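Aminopentol aminotransferase (Sphingopyxis macrogoltabida, PDB 6HBS) transfers the amino group of aminopentol, the hydrolysed form of fumonisin B1, to pyruvate with the help of pyridoxal 5'-phosphate. Local coordinates at residues Phe102-Lys116 against Pro265-Ala279. Numbering follows the deposited sequence.
Sequences FVGMVRHADWAMFCK and PISALLGSNKARDAA. With MG (magnesium ion), chain D.
G271 O takes two backbone N-H groups at once: D110 N at 2.8 Å and, nearly in line with the carbonyl, W111 N at 3.1 Å. Two residues thus face one, a classic beta bulge where strand 111-115 starts to pair antiparallel with strand 267-271. The next carbonyl, S272 O, is also shared, by W111 NE1 (2.9 Å) and A275 N, which reach it from opposite faces of its plane; the indole bond is bent, its N-H...O angle 131°. With CG lodged between backbone N and carbonyl carbon (chi1 56°), the W111 indole folds back over the partner strand. G271 CA lies 3.6 Å from the centroid of its six-membered ring, where any side chain would collide, and A279 CB lies over the opposite face, toward the rim. Replacing W111 with an alanine would probably leave a gap between G271 and A279 and cost S272 O its indole donor. From the bulge itself, D110 OD2 accepts N273 N through its anti lone pair, while R276 NE and NH2 both grip N273 OD1 side-on, and W111 CD1 lies over one face of the guanidinium; R276 also bonds R16 O of the second subunit. On the other sheet face, L270 CD2 sits squarely over the F102 ring, 4.0 Å from its centroid, and L270 CD1 packs on A109 CB. At the far end, S267 OG donates to K116 O, and K116 NZ meets P265 O at 2.7 Å, almost straight along the C=O direction. The carbonyls of V103, V106 and A109, with two waters, bind a magnesium ion at the turn from helix 94-105 into strand 111-115, outermost within this chain in the seven-stranded mixed sheet, the large-domain core of class-III, fold-type I PLP aminotransferases.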
loop_
_atom_site.group_PDB
_atom_site.type_symbol
_atom_site.label_atom_id
_atom_site.label_comp_id
_atom_site.label_asym_id
_atom_site.label_seq_id
_atom_site.Cartn_x
_atom_site.Cartn_y
_atom_site.Cartn_z
ATOM N N PHE A 102 -17.174 6.193 8.703
ATOM C CA PHE A 102 -17.256 4.990 7.879
ATOM C C PHE A 102 -18.096 3.937 8.616
ATOM O O PHE A 102 -18.960 3.329 8.026
ATOM C CB PHE A 102 -15.855 4.518 7.485
ATOM C CG PHE A 102 -15.731 3.845 6.140
ATOM C CD1 PHE A 102 -16.725 2.994 5.651
ATOM C CD2 PHE A 102 -14.584 4.008 5.385
ATOM C CE1 PHE A 102 -16.592 2.381 4.415
ATOM C CE2 PHE A 102 -14.439 3.369 4.158
ATOM C CZ PHE A 102 -15.438 2.547 3.684
ATOM N N VAL A 103 -17.860 3.766 9.914
ATOM C CA VAL A 103 -18.604 2.824 10.716
ATOM C C VAL A 103 -20.090 3.225 10.768
ATOM O O VAL A 103 -20.983 2.337 10.729
ATOM C CB VAL A 103 -18.039 2.717 12.141
ATOM C CG1 VAL A 103 -19.018 2.049 13.089
ATOM C CG2 VAL A 103 -16.705 1.997 12.158
ATOM N N GLY A 104 -20.368 4.532 10.846
ATOM C CA GLY A 104 -21.734 4.993 10.847
ATOM C C GLY A 104 -22.472 4.646 9.550
ATOM O O GLY A 104 -23.661 4.463 9.580
ATOM N N MET A 105 -21.774 4.599 8.409
ATOM C CA MET A 105 -22.413 4.417 7.099
ATOM C C MET A 105 -22.671 2.936 6.795
ATOM O O MET A 105 -23.519 2.646 5.993
ATOM C CB MET A 105 -21.543 5.003 5.979
ATOM C CG MET A 105 -21.564 6.533 5.956
ATOM S SD MET A 105 -20.272 7.264 4.918
ATOM C CE MET A 105 -20.921 6.925 3.279
ATOM N N VAL A 106 -21.897 2.026 7.397
ATOM C CA VAL A 106 -21.894 0.592 7.070
ATOM C C VAL A 106 -22.629 -0.152 8.193
ATOM O O VAL A 106 -22.121 -0.300 9.313
ATOM C CB VAL A 106 -20.454 0.085 6.831
ATOM C CG1 VAL A 106 -20.367 -1.409 6.505
ATOM C CG2 VAL A 106 -19.777 0.892 5.751
ATOM N N ARG A 107 -23.873 -0.584 7.909
ATOM C CA ARG A 107 -24.769 -1.171 8.925
ATOM C C ARG A 107 -24.137 -2.364 9.658
ATOM O O ARG A 107 -24.327 -2.505 10.839
ATOM C CB ARG A 107 -26.104 -1.629 8.321
ATOM C CG ARG A 107 -27.122 -0.510 8.140
ATOM C CD ARG A 107 -28.494 -1.027 7.715
ATOM N NE ARG A 107 -28.865 -2.241 8.446
ATOM C CZ ARG A 107 -29.496 -2.273 9.623
ATOM N NH1 ARG A 107 -29.974 -1.160 10.159
ATOM N NH2 ARG A 107 -29.645 -3.423 10.262
ATOM N N HIS A 108 -23.400 -3.240 8.969
ATOM C CA HIS A 108 -22.846 -4.425 9.612
ATOM C C HIS A 108 -21.700 -4.090 10.571
ATOM O O HIS A 108 -21.316 -4.918 11.355
ATOM C CB HIS A 108 -22.392 -5.448 8.554
ATOM C CG HIS A 108 -21.016 -5.242 8.025
ATOM N ND1 HIS A 108 -19.913 -5.765 8.663
ATOM C CD2 HIS A 108 -20.567 -4.690 6.877
ATOM C CE1 HIS A 108 -18.831 -5.467 7.965
ATOM N NE2 HIS A 108 -19.198 -4.807 6.871
ATOM N N ALA A 109 -21.075 -2.926 10.399
ATOM C CA ALA A 109 -19.757 -2.669 10.992
ATOM C C ALA A 109 -19.883 -1.857 12.286
ATOM O O ALA A 109 -20.699 -0.939 12.351
ATOM C CB ALA A 109 -18.898 -1.933 9.999
ATOM N N ASP A 110 -18.990 -2.175 13.229
ATOM C CA ASP A 110 -18.784 -1.467 14.494
ATOM C C ASP A 110 -17.377 -0.843 14.575
ATOM O O ASP A 110 -17.164 0.043 15.407
ATOM C CB ASP A 110 -19.033 -2.409 15.661
ATOM C CG ASP A 110 -20.391 -3.084 15.551
ATOM O OD1 ASP A 110 -21.369 -2.364 15.465
ATOM O OD2 ASP A 110 -20.429 -4.316 15.470
ATOM N N TRP A 111 -16.442 -1.284 13.714
ATOM C CA TRP A 111 -15.088 -0.754 13.738
ATOM C C TRP A 111 -14.493 -0.693 12.333
ATOM O O TRP A 111 -14.955 -1.365 11.425
ATOM C CB TRP A 111 -14.206 -1.552 14.709
ATOM C CG TRP A 111 -14.135 -3.027 14.453
ATOM C CD1 TRP A 111 -14.821 -4.000 15.119
ATOM C CD2 TRP A 111 -13.356 -3.699 13.449
ATOM N NE1 TRP A 111 -14.498 -5.233 14.631
ATOM C CE2 TRP A 111 -13.605 -5.086 13.600
ATOM C CE3 TRP A 111 -12.443 -3.286 12.471
ATOM C CZ2 TRP A 111 -13.014 -6.042 12.781
ATOM C CZ3 TRP A 111 -11.861 -4.238 11.655
ATOM C CH2 TRP A 111 -12.134 -5.599 11.819
ATOM N N ALA A 112 -13.422 0.096 12.191
ATOM C CA ALA A 112 -12.670 0.190 10.948
ATOM C C ALA A 112 -11.156 0.112 11.201
ATOM O O ALA A 112 -10.669 0.586 12.203
ATOM C CB ALA A 112 -13.039 1.468 10.263
ATOM N N MET A 113 -10.428 -0.446 10.228
ATOM C CA MET A 113 -8.993 -0.352 10.142
ATOM C C MET A 113 -8.638 0.192 8.751
ATOM O O MET A 113 -9.323 -0.161 7.761
ATOM C CB MET A 113 -8.340 -1.720 10.380
ATOM C CG MET A 113 -8.624 -2.270 11.771
ATOM S SD MET A 113 -8.032 -3.964 11.969
ATOM C CE MET A 113 -6.267 -3.715 12.111
ATOM N N PHE A 114 -7.626 1.082 8.681
ATOM C CA PHE A 114 -7.232 1.741 7.452
ATOM C C PHE A 114 -5.846 1.263 7.061
ATOM O O PHE A 114 -4.960 1.104 7.936
ATOM C CB PHE A 114 -7.324 3.270 7.591
ATOM C CG PHE A 114 -8.733 3.721 7.891
ATOM C CD1 PHE A 114 -9.725 3.587 6.938
ATOM C CD2 PHE A 114 -9.087 4.177 9.150
ATOM C CE1 PHE A 114 -11.041 3.901 7.234
ATOM C CE2 PHE A 114 -10.411 4.460 9.452
ATOM C CZ PHE A 114 -11.383 4.312 8.500
ATOM N N CYS A 115 -5.668 1.082 5.749
ATOM C CA CYS A 115 -4.426 0.621 5.115
ATOM C C CYS A 115 -4.257 1.352 3.776
ATOM O O CYS A 115 -4.883 2.401 3.569
ATOM C CB CYS A 115 -4.456 -0.897 4.965
ATOM S SG CYS A 115 -6.027 -1.482 4.267
ATOM N N LYS A 116 -3.376 0.865 2.893
ATOM C CA LYS A 116 -3.145 1.561 1.635
ATOM C C LYS A 116 -3.854 0.868 0.471
ATOM O O LYS A 116 -4.616 1.508 -0.234
ATOM C CB LYS A 116 -1.655 1.690 1.323
ATOM C CG LYS A 116 -0.935 2.761 2.122
ATOM C CD LYS A 116 -1.361 4.195 1.832
ATOM C CE LYS A 116 -2.190 4.784 2.944
ATOM N NZ LYS A 116 -2.324 6.238 2.791
ATOM N N PRO A 265 -4.878 7.537 -1.902
ATOM C CA PRO A 265 -4.589 6.131 -1.611
ATOM C C PRO A 265 -4.932 5.794 -0.167
ATOM O O PRO A 265 -4.195 6.172 0.781
ATOM C CB PRO A 265 -3.089 6.039 -1.892
ATOM C CG PRO A 265 -2.565 7.411 -1.483
ATOM C CD PRO A 265 -3.677 8.384 -1.838
ATOM N N ILE A 266 -6.031 5.050 -0.013
ATOM C CA ILE A 266 -6.481 4.580 1.259
ATOM C C ILE A 266 -7.487 3.437 1.001
ATOM O O ILE A 266 -8.287 3.486 0.055
ATOM C CB ILE A 266 -7.080 5.695 2.132
ATOM C CG1 ILE A 266 -7.517 5.167 3.499
ATOM C CG2 ILE A 266 -8.219 6.434 1.425
ATOM C CD1 ILE A 266 -7.756 6.240 4.527
ATOM N N SER A 267 -7.403 2.424 1.855
ATOM C CA SER A 267 -8.272 1.208 1.824
ATOM C C SER A 267 -8.682 0.917 3.258
ATOM O O SER A 267 -8.143 1.524 4.202
ATOM C CB SER A 267 -7.567 0.025 1.158
ATOM O OG SER A 267 -7.218 0.327 -0.196
ATOM N N ALA A 268 -9.679 0.052 3.445
ATOM C CA ALA A 268 -10.246 -0.156 4.754
ATOM C C ALA A 268 -10.757 -1.580 4.905
ATOM O O ALA A 268 -11.291 -2.159 3.951
ATOM C CB ALA A 268 -11.390 0.789 5.014
ATOM N N LEU A 269 -10.658 -2.060 6.144
ATOM C CA LEU A 269 -11.396 -3.220 6.651
ATOM C C LEU A 269 -12.458 -2.758 7.657
ATOM O O LEU A 269 -12.125 -2.163 8.680
ATOM C CB LEU A 269 -10.410 -4.197 7.286
ATOM C CG LEU A 269 -11.052 -5.503 7.786
ATOM C CD1 LEU A 269 -11.722 -6.218 6.633
ATOM C CD2 LEU A 269 -10.020 -6.418 8.431
ATOM N N LEU A 270 -13.731 -3.044 7.377
ATOM C CA LEU A 270 -14.887 -2.739 8.266
ATOM C C LEU A 270 -15.361 -4.047 8.899
ATOM O O LEU A 270 -15.425 -5.060 8.209
ATOM C CB LEU A 270 -16.004 -2.083 7.456
ATOM C CG LEU A 270 -15.920 -0.567 7.220
ATOM C CD1 LEU A 270 -16.343 0.223 8.444
ATOM C CD2 LEU A 270 -14.521 -0.161 6.805
ATOM N N GLY A 271 -15.624 -4.042 10.209
ATOM C CA GLY A 271 -15.875 -5.306 10.882
ATOM C C GLY A 271 -16.888 -5.155 11.988
ATOM O O GLY A 271 -17.011 -4.072 12.541
ATOM N N SER A 272 -17.640 -6.229 12.247
ATOM C CA SER A 272 -18.586 -6.262 13.334
ATOM C C SER A 272 -17.846 -6.565 14.644
ATOM O O SER A 272 -16.715 -7.062 14.652
ATOM C CB SER A 272 -19.687 -7.262 13.063
ATOM O OG SER A 272 -19.203 -8.560 13.278
ATOM N N ASN A 273 -18.501 -6.257 15.760
ATOM C CA ASN A 273 -17.972 -6.494 17.105
ATOM C C ASN A 273 -17.571 -7.958 17.304
ATOM O O ASN A 273 -16.662 -8.237 18.034
ATOM C CB ASN A 273 -18.959 -5.995 18.162
ATOM C CG ASN A 273 -18.810 -4.506 18.383
ATOM O OD1 ASN A 273 -17.711 -3.971 18.227
ATOM N ND2 ASN A 273 -19.896 -3.821 18.700
ATOM N N LYS A 274 -18.221 -8.888 16.607
ATOM C CA LYS A 274 -17.892 -10.314 16.743
ATOM C C LYS A 274 -16.390 -10.538 16.491
ATOM O O LYS A 274 -15.761 -11.388 17.151
ATOM C CB LYS A 274 -18.782 -11.095 15.772
ATOM C CG LYS A 274 -18.362 -12.522 15.471
ATOM C CD LYS A 274 -19.510 -13.376 14.982
ATOM C CE LYS A 274 -19.648 -13.336 13.481
ATOM N NZ LYS A 274 -20.962 -13.856 13.020
ATOM N N ALA A 275 -15.818 -9.782 15.536
ATOM C CA ALA A 275 -14.444 -9.974 15.050
ATOM C C ALA A 275 -13.426 -9.038 15.715
ATOM O O ALA A 275 -12.260 -9.067 15.324
ATOM C CB ALA A 275 -14.407 -9.755 13.556
ATOM N N ARG A 276 -13.855 -8.218 16.676
ATOM C CA ARG A 276 -13.042 -7.129 17.217
ATOM C C ARG A 276 -11.805 -7.688 17.931
ATOM O O ARG A 276 -10.682 -7.172 17.733
ATOM C CB ARG A 276 -13.876 -6.241 18.146
ATOM C CG ARG A 276 -13.140 -4.997 18.631
ATOM C CD ARG A 276 -13.912 -4.203 19.667
ATOM N NE ARG A 276 -15.052 -3.510 19.101
ATOM C CZ ARG A 276 -15.029 -2.260 18.652
ATOM N NH1 ARG A 276 -13.896 -1.563 18.703
ATOM N NH2 ARG A 276 -16.123 -1.738 18.114
ATOM N N ASP A 277 -11.974 -8.753 18.732
ATOM C CA ASP A 277 -10.844 -9.289 19.508
ATOM C C ASP A 277 -9.750 -9.810 18.585
ATOM O O ASP A 277 -8.574 -9.614 18.877
ATOM C CB ASP A 277 -11.224 -10.427 20.464
ATOM C CG ASP A 277 -11.930 -9.947 21.718
ATOM O OD1 ASP A 277 -11.787 -8.763 22.069
ATOM O OD2 ASP A 277 -12.636 -10.766 22.323
ATOM N N ALA A 278 -10.143 -10.507 17.508
ATOM C CA ALA A 278 -9.167 -11.049 16.571
ATOM C C ALA A 278 -8.435 -9.913 15.836
ATOM O O ALA A 278 -7.269 -10.014 15.518
ATOM C CB ALA A 278 -9.853 -11.965 15.590
ATOM N N ALA A 279 -9.163 -8.852 15.528
ATOM C CA ALA A 279 -8.584 -7.678 14.903
ATOM C C ALA A 279 -7.490 -7.083 15.795
ATOM O O ALA A 279 -6.499 -6.541 15.289
ATOM C CB ALA A 279 -9.656 -6.655 14.645
HETATM MG MG MG D . -22.225 0.656 11.486
HETATM O O HOH W 1 -24.140 1.839 10.638
HETATM O O HOH W 2 -22.505 1.637 13.701
#